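Local coordinates for transcriptional regulator, putative (Pseudomonas syringae pv. tomato, PDB 2R5F), which probably acts as a DNA-binding transcriptional regulator of the SorC family, represented here by its putative sugar-binding domain, at residues A[6-14]-A[23-31]; A[150-160]-A[220-231]. All blocks are in the same frame, centred on the assembly; numbering follows the deposited sequence.

Interaction 1 of 2, residues A[6-14]-A[23-31]; sequences QGLHLELET and RQVIVVEAT. With SO4 (sulfate ion), chain C.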
loop_
_atom_site.group_PDB
_atom_site.type_symbol
_atom_site.label_atom_id
_atom_site.label_comp_id
_atom_site.label_asym_id
_atom_site.label_seq_id
_atom_site.Cartn_x
_atom_site.Cartn_y
_atom_site.Cartn_z
ATOM N N GLN A 6 -8.166 -0.558 19.570
ATOM C CA GLN A 6 -8.200 -1.502 18.405
ATOM C C GLN A 6 -9.212 -2.622 18.640
ATOM O O GLN A 6 -9.545 -2.932 19.795
ATOM C CB GLN A 6 -6.829 -2.122 18.169
ATOM C CG GLN A 6 -5.749 -1.129 17.720
ATOM C CD GLN A 6 -5.870 -0.731 16.266
ATOM O OE1 GLN A 6 -6.366 -1.506 15.430
ATOM N NE2 GLN A 6 -5.394 0.472 15.940
ATOM N N GLY A 7 -9.686 -3.223 17.545
ATOM C CA GLY A 7 -10.547 -4.414 17.610
ATOM C C GLY A 7 -11.986 -4.188 18.025
ATOM O O GLY A 7 -12.684 -5.135 18.390
ATOM N N LEU A 8 -12.456 -2.945 17.931
ATOM C CA LEU A 8 -13.824 -2.622 18.335
ATOM C C LEU A 8 -14.897 -2.964 17.268
ATOM O O LEU A 8 -16.092 -2.793 17.535
ATOM C CB LEU A 8 -13.922 -1.151 18.761
ATOM C CG LEU A 8 -13.097 -0.662 19.961
ATOM C CD1 LEU A 8 -13.221 0.845 20.116
ATOM C CD2 LEU A 8 -13.502 -1.342 21.273
ATOM N N HIS A 9 -14.489 -3.438 16.079
ATOM C CA HIS A 9 -15.458 -3.739 15.003
ATOM C C HIS A 9 -15.265 -5.083 14.310
ATOM O O HIS A 9 -15.159 -5.159 13.090
ATOM C CB HIS A 9 -15.514 -2.580 13.999
ATOM C CG HIS A 9 -15.846 -1.272 14.638
ATOM N ND1 HIS A 9 -17.135 -0.899 14.939
ATOM C CD2 HIS A 9 -15.049 -0.276 15.084
ATOM C CE1 HIS A 9 -17.125 0.282 15.525
ATOM N NE2 HIS A 9 -15.868 0.688 15.612
ATOM N N LEU A 10 -15.286 -6.152 15.110
ATOM C CA LEU A 10 -14.901 -7.488 14.648
ATOM C C LEU A 10 -15.931 -8.102 13.727
ATOM O O LEU A 10 -15.584 -8.844 12.804
ATOM C CB LEU A 10 -14.617 -8.423 15.832
ATOM C CG LEU A 10 -13.387 -8.168 16.724
ATOM C CD1 LEU A 10 -13.294 -9.249 17.830
ATOM C CD2 LEU A 10 -12.070 -8.061 15.946
ATOM N N GLU A 11 -17.203 -7.795 13.987
ATOM C CA GLU A 11 -18.285 -8.228 13.126
ATOM C C GLU A 11 -18.267 -7.521 11.747
ATOM O O GLU A 11 -18.494 -8.142 10.707
ATOM C CB GLU A 11 -19.619 -8.026 13.833
ATOM C CG GLU A 11 -19.706 -8.760 15.181
ATOM C CD GLU A 11 -21.031 -8.555 15.880
ATOM O OE1 GLU A 11 -21.797 -7.631 15.486
ATOM O OE2 GLU A 11 -21.326 -9.331 16.826
ATOM N N LEU A 12 -17.996 -6.232 11.738
ATOM C CA LEU A 12 -17.866 -5.497 10.477
ATOM C C LEU A 12 -16.693 -6.061 9.638
ATOM O O LEU A 12 -16.838 -6.315 8.441
ATOM C CB LEU A 12 -17.697 -3.998 10.762
ATOM C CG LEU A 12 -17.524 -2.971 9.642
ATOM C CD1 LEU A 12 -18.682 -3.109 8.660
ATOM C CD2 LEU A 12 -17.504 -1.551 10.247
ATOM N N GLU A 13 -15.546 -6.271 10.281
ATOM C CA GLU A 13 -14.407 -6.937 9.654
ATOM C C GLU A 13 -14.805 -8.252 8.977
ATOM O O GLU A 13 -14.526 -8.460 7.777
ATOM C CB GLU A 13 -13.327 -7.201 10.705
ATOM C CG GLU A 13 -12.625 -5.924 11.161
ATOM C CD GLU A 13 -11.558 -6.147 12.247
ATOM O OE1 GLU A 13 -11.254 -7.309 12.586
ATOM O OE2 GLU A 13 -11.011 -5.139 12.765
ATOM N N THR A 14 -15.462 -9.128 9.755
ATOM C CA THR A 14 -15.967 -10.408 9.265
ATOM C C THR A 14 -16.884 -10.323 8.020
ATOM O O THR A 14 -16.695 -11.082 7.066
ATOM C CB THR A 14 -16.692 -11.178 10.405
ATOM O OG1 THR A 14 -15.713 -11.520 11.388
ATOM C CG2 THR A 14 -17.326 -12.430 9.889
ATOM N N ARG A 23 -8.946 -12.018 2.682
ATOM C CA ARG A 23 -8.474 -12.739 3.861
ATOM C C ARG A 23 -8.665 -11.991 5.176
ATOM O O ARG A 23 -9.211 -12.561 6.125
ATOM C CB ARG A 23 -6.996 -13.086 3.718
ATOM C CG ARG A 23 -6.561 -14.221 4.625
ATOM C CD ARG A 23 -5.079 -14.123 4.989
ATOM N NE ARG A 23 -4.151 -14.148 3.858
ATOM C CZ ARG A 23 -2.956 -13.552 3.889
ATOM N NH1 ARG A 23 -2.140 -13.603 2.834
ATOM N NH2 ARG A 23 -2.576 -12.881 4.984
ATOM N N GLN A 24 -8.204 -10.740 5.238
ATOM C CA GLN A 24 -8.221 -9.994 6.488
ATOM C C GLN A 24 -8.620 -8.558 6.285
ATOM O O GLN A 24 -8.155 -7.906 5.373
ATOM C CB GLN A 24 -6.857 -10.047 7.189
ATOM C CG GLN A 24 -6.910 -9.581 8.637
ATOM C CD GLN A 24 -5.568 -9.619 9.331
ATOM O OE1 GLN A 24 -4.523 -9.518 8.694
ATOM N NE2 GLN A 24 -5.586 -9.764 10.651
ATOM N N VAL A 25 -9.490 -8.064 7.154
ATOM C CA VAL A 25 -9.788 -6.641 7.207
ATOM C C VAL A 25 -9.572 -6.251 8.671
ATOM O O VAL A 25 -9.967 -6.971 9.580
ATOM C CB VAL A 25 -11.256 -6.371 6.776
ATOM C CG1 VAL A 25 -11.676 -4.978 7.135
ATOM C CG2 VAL A 25 -11.490 -6.714 5.285
ATOM N N ILE A 26 -8.884 -5.136 8.884
ATOM C CA ILE A 26 -8.647 -4.574 10.209
ATOM C C ILE A 26 -9.336 -3.236 10.184
ATOM O O ILE A 26 -9.056 -2.442 9.304
ATOM C CB ILE A 26 -7.138 -4.389 10.457
ATOM C CG1 ILE A 26 -6.442 -5.762 10.373
ATOM C CG2 ILE A 26 -6.888 -3.605 11.757
ATOM C CD1 ILE A 26 -5.099 -5.893 11.041
ATOM N N VAL A 27 -10.242 -2.995 11.135
ATOM C CA VAL A 27 -10.974 -1.723 11.186
ATOM C C VAL A 27 -10.525 -0.895 12.385
ATOM O O VAL A 27 -10.514 -1.386 13.532
ATOM C CB VAL A 27 -12.532 -1.898 11.163
ATOM C CG1 VAL A 27 -13.236 -0.574 11.436
ATOM C CG2 VAL A 27 -13.006 -2.461 9.824
ATOM N N VAL A 28 -10.155 0.357 12.100
ATOM C CA VAL A 28 -9.662 1.304 13.087
ATOM C C VAL A 28 -10.662 2.441 13.263
ATOM O O VAL A 28 -11.414 2.755 12.339
ATOM C CB VAL A 28 -8.223 1.826 12.736
ATOM C CG1 VAL A 28 -7.297 0.642 12.352
ATOM C CG2 VAL A 28 -8.234 2.873 11.571
ATOM N N GLU A 29 -10.702 3.024 14.462
ATOM C CA GLU A 29 -11.449 4.247 14.697
ATOM C C GLU A 29 -10.507 5.453 14.676
ATOM O O GLU A 29 -9.532 5.503 15.426
ATOM C CB GLU A 29 -12.199 4.189 16.035
ATOM C CG GLU A 29 -13.263 3.103 16.129
ATOM C CD GLU A 29 -14.002 3.101 17.453
ATOM O OE1 GLU A 29 -13.522 3.733 18.409
ATOM O OE2 GLU A 29 -15.062 2.462 17.547
ATOM N N ALA A 30 -10.796 6.416 13.812
ATOM C CA ALA A 30 -10.092 7.692 13.816
ATOM C C ALA A 30 -10.496 8.493 15.047
ATOM O O ALA A 30 -11.653 8.452 15.462
ATOM C CB ALA A 30 -10.415 8.479 12.552
ATOM N N THR A 31 -9.552 9.231 15.632
ATOM C CA THR A 31 -9.905 10.193 16.671
ATOM C C THR A 31 -10.990 11.138 16.137
ATOM O O THR A 31 -11.999 11.386 16.818
ATOM C CB THR A 31 -8.701 11.016 17.184
ATOM O OG1 THR A 31 -7.661 10.140 17.646
ATOM C CG2 THR A 31 -9.143 11.922 18.341
HETATM S S SO4 C . -19.674 -3.549 14.068
HETATM O O1 SO4 C . -20.750 -3.967 13.158
HETATM O O2 SO4 C . -20.116 -3.595 15.458
HETATM O O3 SO4 C . -18.545 -4.485 13.929
HETATM O O4 SO4 C . -19.328 -2.154 13.748
HETATM O O HOH W 1 -11.332 -0.460 16.202
HETATM O O HOH W 2 -12.124 -3.632 14.516
#
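Helix 10-14 runs back over strand 24-28 at 144° between their N-to-C directions, the two axes 7.7 Å apart at their closest, so that His-9 lies over Val-27 and Glu-13 over Val-25. Glu-13 reaches across to the strand. Its chain is extended beyond CG and slides past Val-27 in the opposite direction, with Glu-13 CG 3.7 Å from Val-27 CG2. Glu-13 OE2 accepts from Val-27 N at 2.8 Å, in a nearly straight bond that meets the carboxylate from above its plane. Water 2 donates to the same OE2 and to Val-27 O while accepting from His-9 N, which ties the start of the helix to the strand; water 1 joins Leu-8 N to Val-27 O in a similar way.

His-9, at the N-cap position, crosses Val-27 at about a right angle, its CB 4.0 Å from Val-27 CG1. The ring is gripped at both nitrogens. His-9 NE2 donates to Glu-29 OE2 at 2.7 Å, using the anti lone pair of that oxygen, with ring and carboxylate planes turned 49° apart. His-9 ND1 donates to O4 of a sulfate ion at 2.8 Å. These bonds fix the ring's rotation, and in this crystal, where both nitrogens donate, the neighbouring anions probably favour the protonated ring. Leu-8 CD1 packs across the Glu-29 carboxylate, 3.4 Å from Glu-29 OE1.

The sulfate, probably from the crystallisation liquor, also takes the N-H of Leu-12 and is bound by Arg-15: a typical anion site at a helix N-terminus. Helix 10-20 turns back into edge strand 24-28, which pairs in parallel with strand 251-255 in the sheet of a Rossmann-like domain.

Interaction 2 of 2, residues A[150-160]-A[220-231]; sequences FDSITLAIVGI and KLRSINRVLGLA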
loop_
_atom_site.group_PDB
_atom_site.type_symbol
_atom_site.label_atom_id
_atom_site.label_comp_id
_atom_site.label_asym_id
_atom_site.label_seq_id
_atom_site.Cartn_x
_atom_site.Cartn_y
_atom_site.Cartn_z
ATOM N N PHE A 150 11.029 -7.089 -8.199
ATOM C CA PHE A 150 9.563 -7.276 -8.197
ATOM C C PHE A 150 9.161 -8.733 -8.044
ATOM O O PHE A 150 8.185 -9.052 -7.372
ATOM C CB PHE A 150 8.894 -6.716 -9.461
ATOM C CG PHE A 150 8.861 -5.209 -9.539
ATOM C CD1 PHE A 150 9.342 -4.425 -8.504
ATOM C CD2 PHE A 150 8.338 -4.585 -10.660
ATOM C CE1 PHE A 150 9.319 -3.032 -8.587
ATOM C CE2 PHE A 150 8.301 -3.198 -10.766
ATOM C CZ PHE A 150 8.790 -2.420 -9.731
ATOM N N ASP A 151 9.922 -9.622 -8.661
ATOM C CA ASP A 151 9.553 -11.022 -8.645
ATOM C C ASP A 151 9.857 -11.729 -7.315
ATOM O O ASP A 151 9.306 -12.802 -7.044
ATOM C CB ASP A 151 10.169 -11.730 -9.853
ATOM C CG ASP A 151 9.490 -11.321 -11.156
ATOM O OD1 ASP A 151 8.383 -11.842 -11.429
ATOM O OD2 ASP A 151 10.050 -10.461 -11.886
ATOM N N SER A 152 10.705 -11.117 -6.486
ATOM C CA SER A 152 11.029 -11.672 -5.167
ATOM C C SER A 152 10.063 -11.157 -4.087
ATOM O O SER A 152 9.927 -11.776 -3.024
ATOM C CB SER A 152 12.496 -11.384 -4.782
ATOM O OG SER A 152 13.397 -11.559 -5.878
ATOM N N ILE A 153 9.388 -10.044 -4.352
ATOM C CA ILE A 153 8.508 -9.434 -3.332
ATOM C C ILE A 153 7.442 -10.372 -2.765
ATOM O O ILE A 153 6.753 -11.061 -3.508
ATOM C CB ILE A 153 7.892 -8.124 -3.820
ATOM C CG1 ILE A 153 8.978 -7.036 -3.844
ATOM C CG2 ILE A 153 6.744 -7.679 -2.905
ATOM C CD1 ILE A 153 8.668 -5.995 -4.839
ATOM N N THR A 154 7.343 -10.396 -1.438
ATOM C CA THR A 154 6.441 -11.276 -0.724
ATOM C C THR A 154 5.373 -10.525 0.057
ATOM O O THR A 154 4.345 -11.095 0.374
ATOM C CB THR A 154 7.212 -12.202 0.233
ATOM O OG1 THR A 154 7.769 -11.436 1.306
ATOM C CG2 THR A 154 8.313 -12.910 -0.495
ATOM N N LEU A 155 5.634 -9.260 0.380
ATOM C CA LEU A 155 4.670 -8.381 1.018
ATOM C C LEU A 155 4.656 -7.031 0.316
ATOM O O LEU A 155 5.622 -6.264 0.422
ATOM C CB LEU A 155 5.022 -8.176 2.487
ATOM C CG LEU A 155 4.259 -7.115 3.320
ATOM C CD1 LEU A 155 2.779 -7.404 3.466
ATOM C CD2 LEU A 155 4.904 -7.009 4.689
ATOM N N ALA A 156 3.593 -6.749 -0.429
ATOM C CA ALA A 156 3.416 -5.392 -0.993
ATOM C C ALA A 156 2.536 -4.566 -0.102
ATOM O O ALA A 156 1.457 -4.992 0.259
ATOM C CB ALA A 156 2.868 -5.434 -2.428
ATOM N N ILE A 157 3.007 -3.371 0.258
ATOM C CA ILE A 157 2.229 -2.429 1.023
ATOM C C ILE A 157 1.851 -1.247 0.125
ATOM O O ILE A 157 2.718 -0.547 -0.388
ATOM C CB ILE A 157 3.019 -1.897 2.255
ATOM C CG1 ILE A 157 3.689 -3.060 3.005
ATOM C CG2 ILE A 157 2.083 -1.017 3.133
ATOM C CD1 ILE A 157 4.590 -2.645 4.059
ATOM N N VAL A 158 0.558 -1.020 -0.072
ATOM C CA VAL A 158 0.089 -0.071 -1.107
ATOM C C VAL A 158 -1.025 0.834 -0.599
ATOM O O VAL A 158 -1.885 0.410 0.186
ATOM C CB VAL A 158 -0.398 -0.808 -2.423
ATOM C CG1 VAL A 158 0.722 -1.665 -3.067
ATOM C CG2 VAL A 158 -1.656 -1.654 -2.171
ATOM N N GLY A 159 -1.017 2.085 -1.036
ATOM C CA GLY A 159 -2.128 2.962 -0.782
ATOM C C GLY A 159 -3.048 2.755 -1.967
ATOM O O GLY A 159 -2.680 2.095 -2.931
ATOM N N ILE A 160 -4.243 3.316 -1.898
ATOM C CA ILE A 160 -5.205 3.200 -2.986
ATOM C C ILE A 160 -5.647 4.625 -3.281
ATOM O O ILE A 160 -6.137 5.311 -2.396
ATOM C CB ILE A 160 -6.382 2.257 -2.584
ATOM C CG1 ILE A 160 -5.857 0.817 -2.393
ATOM C CG2 ILE A 160 -7.510 2.258 -3.643
ATOM C CD1 ILE A 160 -6.667 -0.017 -1.434
ATOM N N LYS A 220 1.028 -8.383 -11.875
ATOM C CA LYS A 220 2.117 -8.747 -10.960
ATOM C C LYS A 220 1.668 -8.620 -9.493
ATOM O O LYS A 220 1.980 -9.475 -8.656
ATOM C CB LYS A 220 3.372 -7.897 -11.214
ATOM C CG LYS A 220 4.078 -8.150 -12.538
ATOM C CD LYS A 220 5.309 -7.244 -12.739
ATOM C CE LYS A 220 4.934 -5.820 -13.220
ATOM N NZ LYS A 220 4.322 -5.859 -14.596
ATOM N N LEU A 221 0.914 -7.568 -9.195
ATOM C CA LEU A 221 0.443 -7.309 -7.837
ATOM C C LEU A 221 -0.443 -8.441 -7.345
ATOM O O LEU A 221 -0.278 -8.928 -6.233
ATOM C CB LEU A 221 -0.313 -5.984 -7.780
ATOM C CG LEU A 221 -0.789 -5.444 -6.431
ATOM C CD1 LEU A 221 0.391 -4.985 -5.570
ATOM C CD2 LEU A 221 -1.805 -4.334 -6.649
ATOM N N ARG A 222 -1.358 -8.879 -8.196
ATOM C CA ARG A 222 -2.341 -9.887 -7.818
ATOM C C ARG A 222 -1.696 -11.202 -7.328
ATOM O O ARG A 222 -2.196 -11.817 -6.389
ATOM C CB ARG A 222 -3.320 -10.125 -8.975
ATOM C CG ARG A 222 -4.736 -10.435 -8.534
ATOM C CD ARG A 222 -4.967 -11.936 -8.435
ATOM N NE ARG A 222 -6.382 -12.292 -8.539
ATOM C CZ ARG A 222 -7.208 -12.348 -7.498
ATOM N NH1 ARG A 222 -6.747 -12.057 -6.281
ATOM N NH2 ARG A 222 -8.487 -12.687 -7.669
ATOM N N SER A 223 -0.585 -11.608 -7.943
ATOM C CA SER A 223 0.126 -12.835 -7.564
ATOM C C SER A 223 1.070 -12.748 -6.345
ATOM O O SER A 223 1.674 -13.752 -5.969
ATOM C CB SER A 223 0.934 -13.342 -8.764
ATOM O OG SER A 223 1.952 -12.413 -9.089
ATOM N N ILE A 224 1.234 -11.573 -5.738
ATOM C CA ILE A 224 2.128 -11.451 -4.572
ATOM C C ILE A 224 1.555 -12.204 -3.359
ATOM O O ILE A 224 0.353 -12.106 -3.075
ATOM C CB ILE A 224 2.492 -9.964 -4.262
ATOM C CG1 ILE A 224 3.461 -9.456 -5.328
ATOM C CG2 ILE A 224 3.131 -9.814 -2.886
ATOM C CD1 ILE A 224 3.743 -7.994 -5.278
ATOM N N ASN A 225 2.419 -12.968 -2.673
ATOM C CA ASN A 225 2.062 -13.717 -1.454
ATOM C C ASN A 225 1.029 -12.990 -0.559
ATOM O O ASN A 225 0.078 -13.602 -0.067
ATOM C CB ASN A 225 3.326 -14.066 -0.629
ATOM C CG ASN A 225 4.068 -15.314 -1.143
ATOM O OD1 ASN A 225 5.266 -15.509 -0.863
ATOM N ND2 ASN A 225 3.361 -16.165 -1.888
ATOM N N ARG A 226 1.221 -11.687 -0.366
ATOM C CA ARG A 226 0.447 -10.904 0.600
ATOM C C ARG A 226 0.492 -9.421 0.235
ATOM O O ARG A 226 1.555 -8.801 0.216
ATOM C CB ARG A 226 1.032 -11.148 1.991
ATOM C CG ARG A 226 0.472 -10.405 3.160
ATOM C CD ARG A 226 0.711 -11.310 4.355
ATOM N NE ARG A 226 1.109 -10.611 5.574
ATOM C CZ ARG A 226 2.348 -10.574 6.067
ATOM N NH1 ARG A 226 2.590 -9.904 7.188
ATOM N NH2 ARG A 226 3.344 -11.199 5.453
ATOM N N VAL A 227 -0.658 -8.858 -0.112
ATOM C CA VAL A 227 -0.732 -7.432 -0.443
ATOM C C VAL A 227 -1.546 -6.727 0.638
ATOM O O VAL A 227 -2.716 -7.073 0.892
ATOM C CB VAL A 227 -1.321 -7.184 -1.851
ATOM C CG1 VAL A 227 -1.436 -5.690 -2.159
ATOM C CG2 VAL A 227 -0.459 -7.877 -2.901
ATOM N N LEU A 228 -0.890 -5.778 1.295
ATOM C CA LEU A 228 -1.498 -4.966 2.342
ATOM C C LEU A 228 -1.972 -3.678 1.701
ATOM O O LEU A 228 -1.143 -2.913 1.200
ATOM C CB LEU A 228 -0.452 -4.671 3.442
ATOM C CG LEU A 228 -0.734 -3.838 4.709
ATOM C CD1 LEU A 228 -1.962 -4.309 5.438
ATOM C CD2 LEU A 228 0.444 -3.888 5.674
ATOM N N GLY A 229 -3.283 -3.444 1.694
ATOM C CA GLY A 229 -3.847 -2.133 1.363
ATOM C C GLY A 229 -4.105 -1.218 2.549
ATOM O O GLY A 229 -4.733 -1.632 3.527
ATOM N N LEU A 230 -3.653 0.047 2.454
ATOM C CA LEU A 230 -3.851 1.017 3.503
ATOM C C LEU A 230 -4.619 2.234 2.952
ATOM O O LEU A 230 -4.027 3.053 2.289
ATOM C CB LEU A 230 -2.506 1.494 4.119
ATOM C CG LEU A 230 -1.448 0.513 4.659
ATOM C CD1 LEU A 230 -0.236 1.276 5.126
ATOM C CD2 LEU A 230 -1.985 -0.389 5.801
ATOM N N ALA A 231 -5.912 2.350 3.266
ATOM C CA ALA A 231 -6.760 3.378 2.656
ATOM C C ALA A 231 -8.066 3.587 3.421
ATOM O O ALA A 231 -8.705 2.639 3.824
ATOM C CB ALA A 231 -7.092 2.967 1.212
HETATM O O HOH W 3 5.423 -13.251 -3.926
HETATM O O HOH W 4 -4.302 4.930 0.445
#
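Neighbouring parallel strands meet here in the central sheet of a Rossmann-like alpha/beta domain, consistent with the protein's family: Ala-156 is paired with Val-227, Ile-157 with Leu-228 and Val-158 with Gly-229, their short axes 15° from parallel. The ladder has four backbone bonds: Ala-156 N to Arg-226 O, Leu-228 N to Ala-156 O (2.7 Å), Val-158 N to Leu-228 O (2.8 Å) and Leu-230 N to Val-158 O. Past the last of these the strands part, and water 4 accepts from Ile-160 N and lies within hydrogen-bonding distance of Leu-230 O. Water 3 bridges the other end, between Ile-153 O and Asn-225 N.

On the face bearing Leu-155 and Ile-157, Leu-155 CD1 sits over the centre of the Arg-226 guanidinium, 4.1 Å from Arg-226 CZ. Leu-155 CG is anti to the backbone N (chi1 171°), the branch leaning across the neighbouring strand to Arg-226 CG as well. Arg-226 NE donates to Tyr-50 OH, with weaker contacts from the guanidinium to Ser-54 and Asp-59. Further along, Ile-157 CG2 meets Leu-230 CD1 at 3.8 Å.

On the face of Ala-156 and Val-158 the contacts are between apolar groups. Ala-156 CB lies between two methyls, Ile-224 CD1 at 3.9 Å and Leu-221 CD1 at 4.0 Å, while Val-158 CG2 touches Val-227 CG1 at 4.0 Å. Ile-224 CD1 reaches Ile-153 CG2 too, so the turn from helix 218-222 into strand 226-230 is packed against the residues leading into the partner strand.

Strand 155-162 has strand 60-63 along its other edge, and strand 226-230 continues the sheet to strand 251-255. Helix 36-54 covers the Ile-157, Leu-228 and Leu-230 face, whereas helix 218-222 lies against Ala-156 and Val-158.

How the interactions relate
Both interactions reach the same sheet, with their centres 20 Å apart. Strand 251-255 joins them, pairing in parallel with strand 24-28 on one side and strand 226-230 on the other. Helix 36-54 spans the two as well, touching Val-28 in interaction 1 and Leu-230 in interaction 2. They meet directly only by packing, where Arg-23 NH2 comes 3.7 Å from Arg-226 CD. Interaction 2 is buried, about 7 Å from the centre of the chain, while interaction 1 lies toward the outside at about 18 Å. A different sulfate from that of interaction 1, probably also from the crystallisation liquor, lies about 4 Å from Gly-159 and may mark a pocket.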